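Local coordinates for extracellular solute-binding protein family 1 (Arthrobacter chlorophenolicus, PDB 4R2F) that probably serves as the sugar-capturing component of an ABC transporter, and here holds the disaccharide laminaribiose, at residues Y146-L158 and L336-V350. Residues are numbered along the deposited sequence; the frame is centred on the assembly and turned at random.
With BGC (beta-D-glucopyranose), chain B; BGC (beta-D-glucopyranose), chain C.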
loop_
_atom_site.group_PDB
_atom_site.type_symbol
_atom_site.label_atom_id
_atom_site.label_comp_id
_atom_site.label_asym_id
_atom_site.label_seq_id
_atom_site.Cartn_x
_atom_site.Cartn_y
_atom_site.Cartn_z
ATOM N N TYR A 146 4.536 -21.757 2.266
ATOM C CA TYR A 146 4.486 -20.295 2.422
ATOM C C TYR A 146 4.925 -19.600 1.144
ATOM O O TYR A 146 6.058 -19.822 0.675
ATOM C CB TYR A 146 5.420 -19.882 3.556
ATOM C CG TYR A 146 4.838 -20.247 4.883
ATOM C CD1 TYR A 146 3.956 -19.386 5.510
ATOM C CD2 TYR A 146 5.148 -21.451 5.505
ATOM C CE1 TYR A 146 3.384 -19.707 6.707
ATOM C CE2 TYR A 146 4.583 -21.784 6.726
ATOM C CZ TYR A 146 3.694 -20.905 7.308
ATOM O OH TYR A 146 3.106 -21.187 8.498
ATOM N N VAL A 147 4.058 -18.778 0.560
ATOM C CA VAL A 147 4.418 -18.152 -0.707
ATOM C C VAL A 147 5.424 -16.996 -0.549
ATOM O O VAL A 147 6.089 -16.624 -1.507
ATOM C CB VAL A 147 3.201 -17.679 -1.527
ATOM C CG1 VAL A 147 2.217 -18.814 -1.745
ATOM C CG2 VAL A 147 2.531 -16.499 -0.885
ATOM N N ALA A 148 5.529 -16.443 0.656
ATOM C CA ALA A 148 6.394 -15.293 0.939
ATOM C C ALA A 148 6.432 -15.075 2.439
ATOM O O ALA A 148 5.751 -15.782 3.185
ATOM C CB ALA A 148 5.853 -14.033 0.252
ATOM N N VAL A 149 7.216 -14.089 2.873
ATOM C CA VAL A 149 7.335 -13.740 4.294
ATOM C C VAL A 149 6.995 -12.258 4.478
ATOM O O VAL A 149 7.543 -11.400 3.768
ATOM C CB VAL A 149 8.768 -14.024 4.784
ATOM C CG1 VAL A 149 8.919 -13.671 6.244
ATOM C CG2 VAL A 149 9.136 -15.473 4.547
ATOM N N PRO A 150 6.110 -11.937 5.439
ATOM C CA PRO A 150 5.766 -10.523 5.606
ATOM C C PRO A 150 6.927 -9.662 6.040
ATOM O O PRO A 150 7.770 -10.131 6.787
ATOM C CB PRO A 150 4.714 -10.543 6.726
ATOM C CG PRO A 150 5.034 -11.785 7.507
ATOM C CD PRO A 150 5.450 -12.775 6.461
ATOM N N TRP A 151 6.971 -8.405 5.604
ATOM C CA TRP A 151 8.028 -7.494 6.092
ATOM C C TRP A 151 7.534 -6.136 6.555
ATOM O O TRP A 151 8.202 -5.458 7.326
ATOM C CB TRP A 151 9.192 -7.373 5.077
ATOM C CG TRP A 151 8.995 -6.447 3.908
ATOM C CD1 TRP A 151 8.236 -6.679 2.786
ATOM C CD2 TRP A 151 9.572 -5.149 3.731
ATOM N NE1 TRP A 151 8.288 -5.595 1.946
ATOM C CE2 TRP A 151 9.116 -4.651 2.487
ATOM C CE3 TRP A 151 10.449 -4.364 4.488
ATOM C CZ2 TRP A 151 9.506 -3.404 1.993
ATOM C CZ3 TRP A 151 10.813 -3.132 4.009
ATOM C CH2 TRP A 151 10.350 -2.662 2.758
ATOM N N GLN A 152 6.364 -5.728 6.085
ATOM C CA GLN A 152 5.753 -4.508 6.554
ATOM C C GLN A 152 4.291 -4.481 6.168
ATOM O O GLN A 152 3.839 -5.277 5.328
ATOM C CB GLN A 152 6.481 -3.243 6.034
ATOM C CG GLN A 152 6.838 -3.216 4.551
ATOM C CD GLN A 152 5.896 -2.392 3.681
ATOM O OE1 GLN A 152 4.675 -2.387 3.870
ATOM N NE2 GLN A 152 6.461 -1.711 2.705
ATOM N N LEU A 153 3.571 -3.570 6.830
ATOM C CA LEU A 153 2.175 -3.360 6.629
ATOM C C LEU A 153 1.950 -1.939 6.188
ATOM O O LEU A 153 2.145 -0.999 6.951
ATOM C CB LEU A 153 1.392 -3.647 7.900
ATOM C CG LEU A 153 1.421 -5.086 8.418
ATOM C CD1 LEU A 153 1.013 -5.127 9.890
ATOM C CD2 LEU A 153 0.530 -5.954 7.561
ATOM N N ASP A 154 1.516 -1.777 4.951
ATOM C CA ASP A 154 1.412 -0.440 4.373
ATOM C C ASP A 154 -0.036 -0.034 4.502
ATOM O O ASP A 154 -0.887 -0.477 3.742
ATOM C CB ASP A 154 1.881 -0.463 2.924
ATOM C CG ASP A 154 1.888 0.919 2.264
ATOM O OD1 ASP A 154 1.803 1.953 2.956
ATOM O OD2 ASP A 154 1.955 0.952 1.022
ATOM N N ILE A 155 -0.290 0.810 5.484
ATOM C CA ILE A 155 -1.614 1.273 5.858
ATOM C C ILE A 155 -1.866 2.687 5.305
ATOM O O ILE A 155 -0.919 3.396 4.982
ATOM C CB ILE A 155 -1.748 1.254 7.411
ATOM C CG1 ILE A 155 -3.218 1.275 7.850
ATOM C CG2 ILE A 155 -0.964 2.380 8.055
ATOM C CD1 ILE A 155 -3.438 0.734 9.243
ATOM N N ARG A 156 -3.136 3.068 5.205
ATOM C CA ARG A 156 -3.590 4.275 4.498
ATOM C C ARG A 156 -4.300 5.255 5.436
ATOM O O ARG A 156 -5.529 5.313 5.482
ATOM C CB ARG A 156 -4.515 3.889 3.336
ATOM C CG ARG A 156 -3.779 3.197 2.196
ATOM C CD ARG A 156 -3.056 4.209 1.311
ATOM N NE ARG A 156 -2.099 3.557 0.423
ATOM C CZ ARG A 156 -0.913 3.094 0.790
ATOM N NH1 ARG A 156 -0.457 3.295 2.016
ATOM N NH2 ARG A 156 -0.137 2.498 -0.102
ATOM N N PRO A 157 -3.517 6.040 6.192
ATOM C CA PRO A 157 -4.140 6.973 7.099
ATOM C C PRO A 157 -4.594 8.235 6.386
ATOM O O PRO A 157 -4.094 8.577 5.319
ATOM C CB PRO A 157 -3.027 7.305 8.114
ATOM C CG PRO A 157 -1.820 6.523 7.689
ATOM C CD PRO A 157 -2.052 6.109 6.263
ATOM N N LEU A 158 -5.532 8.919 7.015
ATOM C CA LEU A 158 -5.909 10.259 6.629
ATOM C C LEU A 158 -5.021 11.235 7.408
ATOM O O LEU A 158 -4.629 10.954 8.553
ATOM C CB LEU A 158 -7.379 10.488 6.918
ATOM C CG LEU A 158 -8.332 9.639 6.065
ATOM C CD1 LEU A 158 -9.719 9.606 6.670
ATOM C CD2 LEU A 158 -8.409 10.155 4.641
ATOM N N LEU A 336 16.092 -5.437 9.277
ATOM C CA LEU A 336 14.962 -4.515 9.047
ATOM C C LEU A 336 14.762 -3.467 10.124
ATOM O O LEU A 336 14.391 -2.340 9.812
ATOM C CB LEU A 336 13.645 -5.284 8.886
ATOM C CG LEU A 336 13.504 -6.070 7.594
ATOM C CD1 LEU A 336 12.124 -6.698 7.606
ATOM C CD2 LEU A 336 13.709 -5.212 6.360
ATOM N N LYS A 337 14.967 -3.826 11.392
ATOM C CA LYS A 337 14.835 -2.838 12.469
ATOM C C LYS A 337 15.606 -1.537 12.201
ATOM O O LYS A 337 15.155 -0.462 12.584
ATOM C CB LYS A 337 15.265 -3.439 13.811
ATOM C CG LYS A 337 16.702 -3.932 13.858
ATOM C CD LYS A 337 17.026 -4.610 15.181
ATOM C CE LYS A 337 18.496 -4.985 15.213
ATOM N NZ LYS A 337 18.745 -6.085 16.176
ATOM N N GLU A 338 16.746 -1.617 11.523
ATOM C CA GLU A 338 17.540 -0.402 11.265
ATOM C C GLU A 338 16.780 0.621 10.446
ATOM O O GLU A 338 17.012 1.819 10.591
ATOM C CB GLU A 338 18.845 -0.742 10.530
ATOM C CG GLU A 338 19.828 -1.540 11.383
ATOM C CD GLU A 338 20.922 -2.227 10.579
ATOM O OE1 GLU A 338 21.156 -1.861 9.397
ATOM O OE2 GLU A 338 21.554 -3.143 11.148
ATOM N N LEU A 339 15.879 0.159 9.573
ATOM C CA LEU A 339 15.147 1.064 8.699
ATOM C C LEU A 339 14.131 1.885 9.477
ATOM O O LEU A 339 13.928 3.069 9.189
ATOM C CB LEU A 339 14.468 0.291 7.567
ATOM C CG LEU A 339 15.420 -0.459 6.629
ATOM C CD1 LEU A 339 14.649 -1.441 5.751
ATOM C CD2 LEU A 339 16.252 0.496 5.775
ATOM N N TRP A 340 13.491 1.252 10.459
ATOM C CA TRP A 340 12.588 1.972 11.353
ATOM C C TRP A 340 13.359 2.789 12.380
ATOM O O TRP A 340 12.877 3.837 12.800
ATOM C CB TRP A 340 11.626 1.021 12.063
ATOM C CG TRP A 340 10.444 0.691 11.225
ATOM C CD1 TRP A 340 9.253 1.368 11.178
ATOM C CD2 TRP A 340 10.339 -0.378 10.279
ATOM N NE1 TRP A 340 8.408 0.774 10.273
ATOM C CE2 TRP A 340 9.036 -0.306 9.713
ATOM C CE3 TRP A 340 11.206 -1.393 9.858
ATOM C CZ2 TRP A 340 8.593 -1.203 8.738
ATOM C CZ3 TRP A 340 10.760 -2.300 8.897
ATOM C CH2 TRP A 340 9.472 -2.185 8.332
ATOM N N GLN A 341 14.534 2.307 12.784
ATOM C CA GLN A 341 15.402 3.063 13.711
ATOM C C GLN A 341 15.813 4.394 13.101
ATOM O O GLN A 341 15.755 5.416 13.765
ATOM C CB GLN A 341 16.618 2.222 14.134
ATOM C CG GLN A 341 17.362 2.712 15.387
ATOM C CD GLN A 341 18.256 3.902 15.090
ATOM O OE1 GLN A 341 18.927 3.967 14.053
ATOM N NE2 GLN A 341 18.248 4.866 15.987
ATOM N N GLN A 342 16.164 4.385 11.817
ATOM C CA GLN A 342 16.504 5.609 11.081
ATOM C C GLN A 342 15.286 6.352 10.540
ATOM O O GLN A 342 15.431 7.390 9.913
ATOM C CB GLN A 342 17.467 5.275 9.925
ATOM C CG GLN A 342 18.838 4.772 10.393
ATOM C CD GLN A 342 19.567 3.986 9.300
ATOM O OE1 GLN A 342 19.901 4.522 8.246
ATOM N NE2 GLN A 342 19.795 2.712 9.545
ATOM N N LYS A 343 14.083 5.823 10.782
ATOM C CA LYS A 343 12.843 6.517 10.420
ATOM C C LYS A 343 12.735 6.730 8.924
ATOM O O LYS A 343 12.313 7.791 8.452
ATOM C CB LYS A 343 12.732 7.859 11.134
ATOM C CG LYS A 343 12.855 7.756 12.639
ATOM C CD LYS A 343 12.716 9.134 13.267
ATOM C CE LYS A 343 12.854 9.071 14.776
ATOM N NZ LYS A 343 12.658 10.433 15.336
ATOM N N LEU A 344 13.139 5.708 8.181
ATOM C CA LEU A 344 13.140 5.759 6.722
ATOM C C LEU A 344 11.899 5.102 6.090
ATOM O O LEU A 344 11.723 5.188 4.882
ATOM C CB LEU A 344 14.388 5.043 6.210
ATOM C CG LEU A 344 15.699 5.716 6.590
ATOM C CD1 LEU A 344 16.868 4.861 6.130
ATOM C CD2 LEU A 344 15.752 7.118 5.977
ATOM N N MET A 345 11.057 4.459 6.900
ATOM C CA MET A 345 9.884 3.729 6.401
ATOM C C MET A 345 8.578 4.522 6.400
ATOM O O MET A 345 8.327 5.390 7.261
ATOM C CB MET A 345 9.689 2.451 7.204
ATOM C CG MET A 345 10.787 1.406 7.024
ATOM S SD MET A 345 10.951 0.787 5.350
ATOM C CE MET A 345 9.311 0.141 5.096
ATOM N N ASN A 346 7.756 4.239 5.389
ATOM C CA ASN A 346 6.405 4.787 5.282
ATOM C C ASN A 346 5.356 3.664 5.459
ATOM O O ASN A 346 4.325 3.642 4.778
ATOM C CB ASN A 346 6.206 5.457 3.934
ATOM C CG ASN A 346 6.915 6.786 3.825
ATOM O OD1 ASN A 346 6.897 7.394 2.765
ATOM N ND2 ASN A 346 7.542 7.239 4.908
ATOM N N ALA A 347 5.631 2.771 6.403
ATOM C CA ALA A 347 4.776 1.617 6.677
ATOM C C ALA A 347 4.968 1.150 8.105
ATOM O O ALA A 347 5.933 1.530 8.757
ATOM C CB ALA A 347 5.096 0.487 5.714
ATOM N N LEU A 348 4.035 0.329 8.575
ATOM C CA LEU A 348 4.120 -0.284 9.889
ATOM C C LEU A 348 5.058 -1.476 9.831
ATOM O O LEU A 348 5.155 -2.124 8.802
ATOM C CB LEU A 348 2.733 -0.733 10.348
ATOM C CG LEU A 348 1.738 0.368 10.699
ATOM C CD1 LEU A 348 0.335 -0.189 10.723
ATOM C CD2 LEU A 348 2.053 1.001 12.032
ATOM N N PRO A 349 5.763 -1.772 10.932
ATOM C CA PRO A 349 6.523 -3.034 11.009
ATOM C C PRO A 349 5.636 -4.249 11.244
ATOM O O PRO A 349 4.470 -4.105 11.600
ATOM C CB PRO A 349 7.455 -2.824 12.212
ATOM C CG PRO A 349 6.811 -1.763 13.026
ATOM C CD PRO A 349 5.976 -0.914 12.112
ATOM N N VAL A 350 6.185 -5.440 11.009
ATOM C CA VAL A 350 5.463 -6.689 11.285
ATOM C C VAL A 350 6.078 -7.444 12.478
ATOM O O VAL A 350 5.677 -8.579 12.785
ATOM C CB VAL A 350 5.417 -7.635 10.063
ATOM C CG1 VAL A 350 4.632 -6.984 8.924
ATOM C CG2 VAL A 350 6.819 -8.059 9.625
HETATM C C2 BGC B . 3.338 2.961 -1.415
HETATM C C3 BGC B . 2.971 2.007 -2.563
HETATM C C4 BGC B . 2.573 2.834 -3.793
HETATM C C5 BGC B . 3.678 3.870 -4.127
HETATM C C6 BGC B . 3.386 4.687 -5.392
HETATM C C1 BGC B . 4.379 3.989 -1.894
HETATM O O1 BGC B . 4.667 4.940 -0.869
HETATM O O2 BGC B . 3.828 2.198 -0.298
HETATM O O3 BGC B . 1.939 1.102 -2.088
HETATM O O4 BGC B . 2.350 2.041 -4.966
HETATM O O5 BGC B . 3.819 4.709 -3.012
HETATM O O6 BGC B . 2.103 5.307 -5.283
HETATM C C2 BGC C . 1.418 -1.189 -1.713
HETATM C C3 BGC C . 1.558 -2.551 -2.395
HETATM C C4 BGC C . 0.791 -2.553 -3.710
HETATM C C5 BGC C . 1.251 -1.395 -4.585
HETATM C C6 BGC C . 0.419 -1.281 -5.870
HETATM C C1 BGC C . 1.994 -0.174 -2.685
HETATM O O2 BGC C . 2.115 -1.161 -0.473
HETATM O O3 BGC C . 1.070 -3.587 -1.543
HETATM O O4 BGC C . 1.062 -3.754 -4.421
HETATM O O5 BGC C . 1.170 -0.162 -3.862
HETATM O O6 BGC C . -0.970 -0.990 -5.601
HETATM O O HOH W 1 8.991 -4.964 9.943
HETATM O O HOH W 2 1.910 3.162 5.559
#
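Leu-153 and Leu-348 face each other as an antiparallel hydrogen-bonded pair, Leu-153 N donating to Leu-348 O at 2.9 Å, nearly straight (171°), Leu-348 N returning a bond to Leu-153 O. Their side chains pack outward, Leu-153 CG on Val-350 CG1 and Leu-348 CD1 on Ile-155 CG2. Followed outward, Gln-152 CB lies 3.3 Å from Leu-348 O and meets the edge of the Trp-340 indole; CG sits over the centre of the Trp-151 ring; beyond a bend at chi2 (101°), CD and OE1 lie against Ala-347 CB, OE1 at 3.4 Å, while NE2 passes 4.2 Å from Met-345 CE. OE1 accepts a hydrogen bond from Asn-311 on strand 306-316. In this family 1 solute-binding protein, the weakly bonded strand at about 348-349 joins strand 145-161 beside the sugar site through the Leu-153/Leu-348 pair. Trp-340, sandwiched between Met-345 CG and Pro-349 CB on opposite faces, directs NE1 to Ala-347 O, tying helix 337-341 to the loop just ahead of Leu-348. Met-345 SD lies obliquely 5.2 Å from the centroid of the Trp-151 six-membered ring, a Met-aromatic contact, with CE packed on CZ3. Asp-154 carries its carboxylate to the ligand: with CG anti to the backbone N (chi1 -176°), OD2 accepts a hydrogen bond from O2 of each glucose unit, both at 2.6 Å. Arg-156 grips the two oxygens end-on from above the carboxylate plane. Replacing Asp-154 by alanine removes the carboxylate, which is likely to leave both sugar hydroxyls without their shared acceptor and the Arg-156 guanidinium without this partner. A water joins Trp-151 O to Val-350 N.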